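Local atomic coordinates of hypothetical protein BQLF2 (Murid herpesvirus 4, PDB entry 2OA5), a protein that is an abundant tegument protein of a gammaherpesvirus, probably serving a structural role in the layer between capsid and envelope. Residues R66-K71 / L94-S99; A70-R75 / S87-L92. All blocks are in the same frame, centred on the assembly; numbering follows the deposited sequence.

Contact 1. Residues R66-K71 / L94-S99; sequences RKIEAK and LRVDVS
Ile68 meets Leu94 and Val96 where strand 94-99 runs back over helix 66-71, nearly antiparallel to it at 149° and with the axes 8.9 Å apart. The tight side is made mainly of aliphatic side chains. Ile68 CG1 lies 3.7 Å from Val96 CG2, the two side chains crossing at about a right angle, while the other branch, CG2, packs 3.9 Å from Leu94 CD1. Because CG1 stands beside the backbone N and CG2 beside the carbonyl carbon (chi1 -78°), the branched isoleucine can touch two strand residues at once. Leu94 also spreads both methyls against Lys71 CB. This is a helix packed on one face of a sheet that continues across the interface with the second subunit: residues 94-99 form an antiparallel ladder with a strand of that subunit, whose Ala64 also covers Ile68. The solvent side is polar and carried by two partly exposed lysines, with methylenes for the strand's aliphatic side chains and an amine for its carbonyls. Lys71, bent at chi3 (122°), brings NZ to 2.9 Å from Arg95 O, nearly in line with that carbonyl; a water accepts from Arg95 N and, weakly, from the same amine. The Lys67 end is looser: CD lies 4.2 Å from Val96 CG1, and NZ reaches Asp97 O only through a weak bond of 3.4 Å, its stronger partner being Glu102 in a salt bridge.

Contact 2. Residues A70-R75 / S87-L92; sequences AKVRSR and SLLQSL. With PE5 (3,6,9,12,15,18,21,24-octaoxahexacosan-1-ol), chain C.
The backbones of helix 70-75 and segment 87-92, the latter helical as far as Gln90 before leaving the helix toward Leu92, come nearest at Arg75 and Leu88, whose CA atoms are 7.7 Å apart. No hydrogen bond spans this gap, which is closed mainly by aliphatic groups. Leu88 sits at the Arg75 end: its CD1 makes a close van der Waals contact, 3.3 Å, with Arg75 O, and its other methyl, CD2, lies 3.7 Å from Arg75 CB. With CG anti to the backbone N (chi1 -167°), both methyls of Leu88 are directed at the arginine's backbone and first methylene. Arg75 therefore contributes mostly as a hydrocarbon, its CG 3.8 Å from Leu92 CD1. Bends at chi2 (58°) and chi3 turn the chain back along its own helix, where NH1 makes a weak bond to Lys71 O, one turn earlier. A long, flexible arginine suits this edge, since its methylenes pack on leucines while the guanidinium, beside Leu92 and Leu94, can still make that weak bond.

Deeper in, the compact Val72 divides its branches between two leucines: CG2 is 4.2 Å from Leu92 CD2, and CG1 is equally far from Leu89 CD2. Leu92 thus touches both Val72 and Arg75, one methyl to each, crossing either side chain at about a right angle. Leu89 has a further neighbour in the bound polyether PE5, whose terminal carbon C48 lies 3.5 Å from Leu89 CB; Lys21 of the second subunit hydrogen-bonds the same molecule. The contact joins the C-terminal part of helix 46-76 to the end of helix 82-90, with Ser57 and Ser56 of the second subunit packing on Val72 and Leu89, and Leu94 of strand 93-99 adjoining Arg75.

How the contacts relate
Contacts 1 and 2 start from the same helix, 46-76, and share Ala70 and Lys71; their centres are 12 Å apart, on one side of the chain's centre. Along the chain, helix 46-76 is followed by helix 82-90 and then strand 93-99, so contact 2 returns the chain to the last turns of the long helix and contact 1 carries it back along the preceding ones. Leu94 bridges them, its CD2 3.8 Å from Arg75 NH2 and its CD1 4.2 Å from Val72 CG2, so that the packing runs without a break from one contact to the other. Both contacts also touch the second subunit, so the same folded-back unit that packs on helix 46-76 takes part in the interface with it.

Contact 1. Residues R66-K71 / L94-S99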
loop_
_atom_site.group_PDB
_atom_site.type_symbol
_atom_site.label_atom_id
_atom_site.label_comp_id
_atom_site.label_asym_id
_atom_site.label_seq_id
_atom_site.Cartn_x
_atom_site.Cartn_y
_atom_site.Cartn_z
ATOM N N ARG B 66 -1.917 -14.460 -11.044
ATOM C CA ARG B 66 -1.943 -15.109 -12.355
ATOM C C ARG B 66 -2.029 -14.033 -13.438
ATOM O O ARG B 66 -1.219 -13.984 -14.361
ATOM C CB ARG B 66 -3.166 -16.033 -12.447
ATOM C CG ARG B 66 -3.639 -16.366 -13.868
ATOM C CD ARG B 66 -5.156 -16.568 -13.895
ATOM N NE ARG B 66 -5.588 -17.566 -12.918
ATOM C CZ ARG B 66 -6.856 -17.821 -12.611
ATOM N NH1 ARG B 66 -7.837 -17.154 -13.205
ATOM N NH2 ARG B 66 -7.147 -18.748 -11.706
ATOM N N LYS B 67 -3.026 -13.167 -13.288
ATOM C CA LYS B 67 -3.288 -12.085 -14.226
ATOM C C LYS B 67 -2.145 -11.082 -14.342
ATOM O O LYS B 67 -1.823 -10.615 -15.434
ATOM C CB LYS B 67 -4.577 -11.353 -13.819
ATOM C CG LYS B 67 -5.805 -12.250 -13.734
ATOM C CD LYS B 67 -7.085 -11.430 -13.595
ATOM C CE LYS B 67 -8.317 -12.317 -13.717
ATOM N NZ LYS B 67 -9.383 -11.668 -14.533
ATOM N N ILE B 68 -1.541 -10.738 -13.209
ATOM C CA ILE B 68 -0.437 -9.789 -13.197
ATOM C C ILE B 68 0.757 -10.304 -14.006
ATOM O O ILE B 68 1.333 -9.579 -14.812
ATOM C CB ILE B 68 0.001 -9.493 -11.744
ATOM C CG1 ILE B 68 -0.990 -8.511 -11.112
ATOM C CG2 ILE B 68 1.418 -8.943 -11.717
ATOM C CD1 ILE B 68 -1.019 -8.541 -9.600
ATOM N N GLU B 69 1.119 -11.557 -13.779
ATOM C CA GLU B 69 2.233 -12.162 -14.487
ATOM C C GLU B 69 2.008 -12.094 -15.995
ATOM O O GLU B 69 2.918 -11.781 -16.767
ATOM C CB GLU B 69 2.364 -13.620 -14.070
ATOM C CG GLU B 69 3.661 -14.271 -14.485
ATOM C CD GLU B 69 3.684 -15.737 -14.134
ATOM O OE1 GLU B 69 3.155 -16.100 -13.061
ATOM O OE2 GLU B 69 4.233 -16.530 -14.923
ATOM N N ALA B 70 0.778 -12.406 -16.399
ATOM C CA ALA B 70 0.394 -12.399 -17.802
ATOM C C ALA B 70 0.663 -11.047 -18.457
ATOM O O ALA B 70 1.226 -10.974 -19.547
ATOM C CB ALA B 70 -1.086 -12.763 -17.928
ATOM N N LYS B 71 0.262 -9.978 -17.778
ATOM C CA LYS B 71 0.444 -8.624 -18.285
ATOM C C LYS B 71 1.904 -8.202 -18.269
ATOM O O LYS B 71 2.355 -7.444 -19.131
ATOM C CB LYS B 71 -0.407 -7.652 -17.462
ATOM C CG LYS B 71 -1.867 -8.057 -17.441
ATOM C CD LYS B 71 -2.754 -7.040 -16.766
ATOM C CE LYS B 71 -3.822 -6.576 -17.741
ATOM N NZ LYS B 71 -5.037 -6.059 -17.056
ATOM N N LEU B 94 -0.496 -1.610 -13.612
ATOM C CA LEU B 94 -1.464 -2.554 -14.133
ATOM C C LEU B 94 -2.742 -2.440 -13.356
ATOM O O LEU B 94 -2.749 -1.998 -12.209
ATOM C CB LEU B 94 -0.981 -3.992 -13.956
ATOM C CG LEU B 94 0.386 -4.492 -14.407
ATOM C CD1 LEU B 94 0.471 -5.981 -14.094
ATOM C CD2 LEU B 94 0.585 -4.251 -15.892
ATOM N N ARG B 95 -3.843 -2.823 -13.983
ATOM C CA ARG B 95 -5.077 -2.843 -13.242
ATOM C C ARG B 95 -5.567 -4.266 -13.373
ATOM O O ARG B 95 -5.507 -4.864 -14.447
ATOM C CB ARG B 95 -6.115 -1.867 -13.762
ATOM C CG ARG B 95 -7.212 -1.704 -12.724
ATOM C CD ARG B 95 -8.414 -0.969 -13.252
ATOM N NE ARG B 95 -8.288 0.481 -13.183
ATOM C CZ ARG B 95 -8.286 1.186 -12.053
ATOM N NH1 ARG B 95 -8.397 0.576 -10.881
ATOM N NH2 ARG B 95 -8.189 2.506 -12.103
ATOM N N VAL B 96 -6.024 -4.811 -12.254
ATOM C CA VAL B 96 -6.483 -6.188 -12.204
ATOM C C VAL B 96 -7.824 -6.341 -11.503
ATOM O O VAL B 96 -8.072 -5.752 -10.450
ATOM C CB VAL B 96 -5.415 -7.057 -11.492
ATOM C CG1 VAL B 96 -6.018 -8.349 -10.985
ATOM C CG2 VAL B 96 -4.280 -7.354 -12.454
ATOM N N ASP B 97 -8.700 -7.140 -12.115
ATOM C CA ASP B 97 -10.013 -7.415 -11.566
ATOM C C ASP B 97 -9.997 -8.857 -11.091
ATOM O O ASP B 97 -9.400 -9.719 -11.738
ATOM C CB ASP B 97 -11.091 -7.230 -12.631
ATOM C CG ASP B 97 -11.247 -5.789 -13.066
ATOM O OD1 ASP B 97 -11.482 -4.921 -12.195
ATOM O OD2 ASP B 97 -11.141 -5.522 -14.281
ATOM N N VAL B 98 -10.644 -9.129 -9.967
ATOM C CA VAL B 98 -10.669 -10.478 -9.437
ATOM C C VAL B 98 -11.960 -10.777 -8.694
ATOM O O VAL B 98 -12.511 -9.916 -8.008
ATOM C CB VAL B 98 -9.466 -10.723 -8.496
ATOM C CG1 VAL B 98 -8.170 -10.695 -9.296
ATOM C CG2 VAL B 98 -9.427 -9.660 -7.408
ATOM N N SER B 99 -12.437 -12.005 -8.854
ATOM C CA SER B 99 -13.657 -12.469 -8.219
ATOM C C SER B 99 -13.413 -13.897 -7.778
ATOM O O SER B 99 -12.671 -14.629 -8.432
ATOM C CB SER B 99 -14.815 -12.437 -9.220
ATOM O OG SER B 99 -14.971 -11.150 -9.788
HETATM O O HOH W 1 -3.471 -2.948 -17.178
#

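Contact 2. Residues A70-R75 / S87-L92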
loop_
_atom_site.group_PDB
_atom_site.type_symbol
_atom_site.label_atom_id
_atom_site.label_comp_id
_atom_site.label_asym_id
_atom_site.label_seq_id
_atom_site.Cartn_x
_atom_site.Cartn_y
_atom_site.Cartn_z
ATOM N N ALA B 70 0.778 -12.406 -16.399
ATOM C CA ALA B 70 0.394 -12.399 -17.802
ATOM C C ALA B 70 0.663 -11.047 -18.457
ATOM O O ALA B 70 1.226 -10.974 -19.547
ATOM C CB ALA B 70 -1.086 -12.763 -17.928
ATOM N N LYS B 71 0.262 -9.978 -17.778
ATOM C CA LYS B 71 0.444 -8.624 -18.285
ATOM C C LYS B 71 1.904 -8.202 -18.269
ATOM O O LYS B 71 2.355 -7.444 -19.131
ATOM C CB LYS B 71 -0.407 -7.652 -17.462
ATOM C CG LYS B 71 -1.867 -8.057 -17.441
ATOM C CD LYS B 71 -2.754 -7.040 -16.766
ATOM C CE LYS B 71 -3.822 -6.576 -17.741
ATOM N NZ LYS B 71 -5.037 -6.059 -17.056
ATOM N N VAL B 72 2.651 -8.689 -17.279
ATOM C CA VAL B 72 4.065 -8.367 -17.199
ATOM C C VAL B 72 4.729 -9.082 -18.374
ATOM O O VAL B 72 5.553 -8.502 -19.073
ATOM C CB VAL B 72 4.683 -8.842 -15.849
ATOM C CG1 VAL B 72 6.202 -8.626 -15.851
ATOM C CG2 VAL B 72 4.040 -8.070 -14.693
ATOM N N ARG B 73 4.352 -10.337 -18.607
ATOM C CA ARG B 73 4.918 -11.078 -19.729
ATOM C C ARG B 73 4.673 -10.333 -21.033
ATOM O O ARG B 73 5.572 -10.179 -21.858
ATOM C CB ARG B 73 4.312 -12.476 -19.824
ATOM C CG ARG B 73 5.038 -13.504 -19.003
ATOM C CD ARG B 73 4.491 -14.898 -19.233
ATOM N NE ARG B 73 5.445 -15.889 -18.746
ATOM C CZ ARG B 73 5.909 -15.918 -17.502
ATOM N NH1 ARG B 73 5.498 -15.017 -16.622
ATOM N NH2 ARG B 73 6.801 -16.824 -17.138
ATOM N N SER B 74 3.442 -9.857 -21.213
ATOM C CA SER B 74 3.089 -9.128 -22.417
ATOM C C SER B 74 3.928 -7.854 -22.557
ATOM O O SER B 74 4.457 -7.576 -23.633
ATOM C CB SER B 74 1.582 -8.815 -22.406
ATOM O OG SER B 74 1.305 -7.470 -22.749
ATOM N N ARG B 75 4.066 -7.093 -21.475
ATOM C CA ARG B 75 4.859 -5.866 -21.516
ATOM C C ARG B 75 6.350 -6.126 -21.714
ATOM O O ARG B 75 7.027 -5.378 -22.417
ATOM C CB ARG B 75 4.670 -5.059 -20.230
ATOM C CG ARG B 75 3.777 -3.840 -20.372
ATOM C CD ARG B 75 2.407 -4.242 -20.859
ATOM N NE ARG B 75 1.357 -3.421 -20.274
ATOM C CZ ARG B 75 0.214 -3.914 -19.804
ATOM N NH1 ARG B 75 -0.008 -5.222 -19.854
ATOM N NH2 ARG B 75 -0.699 -3.106 -19.285
ATOM N N SER B 87 13.533 0.132 -17.524
ATOM C CA SER B 87 12.804 1.381 -17.745
ATOM C C SER B 87 11.327 1.074 -17.958
ATOM O O SER B 87 10.439 1.784 -17.488
ATOM C CB SER B 87 13.366 2.100 -18.974
ATOM O OG SER B 87 12.507 3.141 -19.406
ATOM N N LEU B 88 11.063 -0.012 -18.667
ATOM C CA LEU B 88 9.701 -0.404 -18.948
ATOM C C LEU B 88 8.933 -0.795 -17.674
ATOM O O LEU B 88 7.796 -0.362 -17.458
ATOM C CB LEU B 88 9.727 -1.563 -19.949
ATOM C CG LEU B 88 8.449 -1.998 -20.665
ATOM C CD1 LEU B 88 8.826 -2.616 -22.017
ATOM C CD2 LEU B 88 7.673 -2.985 -19.808
ATOM N N LEU B 89 9.558 -1.605 -16.828
ATOM C CA LEU B 89 8.902 -2.038 -15.601
ATOM C C LEU B 89 8.768 -0.917 -14.586
ATOM O O LEU B 89 7.773 -0.851 -13.865
ATOM C CB LEU B 89 9.664 -3.199 -14.961
ATOM C CG LEU B 89 9.658 -4.499 -15.758
ATOM C CD1 LEU B 89 10.445 -5.558 -15.010
ATOM C CD2 LEU B 89 8.237 -4.951 -15.980
ATOM N N GLN B 90 9.758 -0.030 -14.538
ATOM C CA GLN B 90 9.732 1.054 -13.564
ATOM C C GLN B 90 8.470 1.921 -13.592
ATOM O O GLN B 90 7.969 2.319 -12.544
ATOM C CB GLN B 90 10.953 1.958 -13.722
ATOM C CG GLN B 90 11.047 2.997 -12.617
ATOM C CD GLN B 90 12.056 4.103 -12.907
ATOM O OE1 GLN B 90 12.355 4.905 -12.026
ATOM N NE2 GLN B 90 12.552 4.134 -14.132
ATOM N N SER B 91 7.964 2.214 -14.786
ATOM C CA SER B 91 6.771 3.042 -14.928
ATOM C C SER B 91 5.512 2.201 -15.066
ATOM O O SER B 91 4.409 2.732 -15.200
ATOM C CB SER B 91 6.904 3.952 -16.157
ATOM O OG SER B 91 7.149 3.189 -17.328
ATOM N N LEU B 92 5.680 0.886 -15.031
ATOM C CA LEU B 92 4.555 -0.026 -15.181
ATOM C C LEU B 92 3.457 0.122 -14.131
ATOM O O LEU B 92 3.720 0.205 -12.925
ATOM C CB LEU B 92 5.049 -1.481 -15.185
ATOM C CG LEU B 92 3.927 -2.508 -15.370
ATOM C CD1 LEU B 92 3.452 -2.420 -16.811
ATOM C CD2 LEU B 92 4.394 -3.917 -15.066
HETATM C C48 PE5 C . 12.459 -2.099 -13.097
HETATM C C50 PE5 C . 13.545 -3.162 -12.884
HETATM O O1 PE5 C . 12.974 -4.463 -12.705
HETATM C C1 PE5 C . 13.465 -5.064 -11.497
HETATM C C2 PE5 C . 14.287 -6.294 -11.822
HETATM O O2 PE5 C . 13.990 -7.346 -10.901
HETATM C C3 PE5 C . 14.409 -8.596 -11.442
HETATM C C4 PE5 C . 15.659 -9.086 -10.746
HETATM O O3 PE5 C . 16.701 -9.289 -11.705
HETATM C C5 PE5 C . 17.261 -10.595 -11.540
HETATM C C6 PE5 C . 18.068 -10.980 -12.768
HETATM O O4 PE5 C . 18.674 -12.265 -12.560
HETATM C C7 PE5 C . 19.355 -12.707 -13.741
HETATM C C8 PE5 C . 19.578 -14.210 -13.659
HETATM O O5 PE5 C . 19.908 -14.760 -14.945
HETATM C C9 PE5 C . 19.066 -15.891 -15.216
HETATM C C10 PE5 C . 19.870 -17.184 -15.231
HETATM O O6 PE5 C . 18.978 -18.318 -15.248
HETATM C C11 PE5 C . 19.683 -19.506 -15.653
HETATM C C12 PE5 C . 18.731 -20.478 -16.338
HETATM O O7 PE5 C . 19.193 -20.755 -17.670
HETATM C C13 PE5 C . 18.273 -21.616 -18.364
HETATM C C14 PE5 C . 16.837 -21.191 -18.110
HETATM O O8 PE5 C . 16.236 -20.674 -19.310
HETATM C C15 PE5 C . 14.877 -20.297 -19.043
HETATM C C16 PE5 C . 14.281 -19.639 -20.287
HETATM O O52 PE5 C . 12.857 -19.699 -20.229
#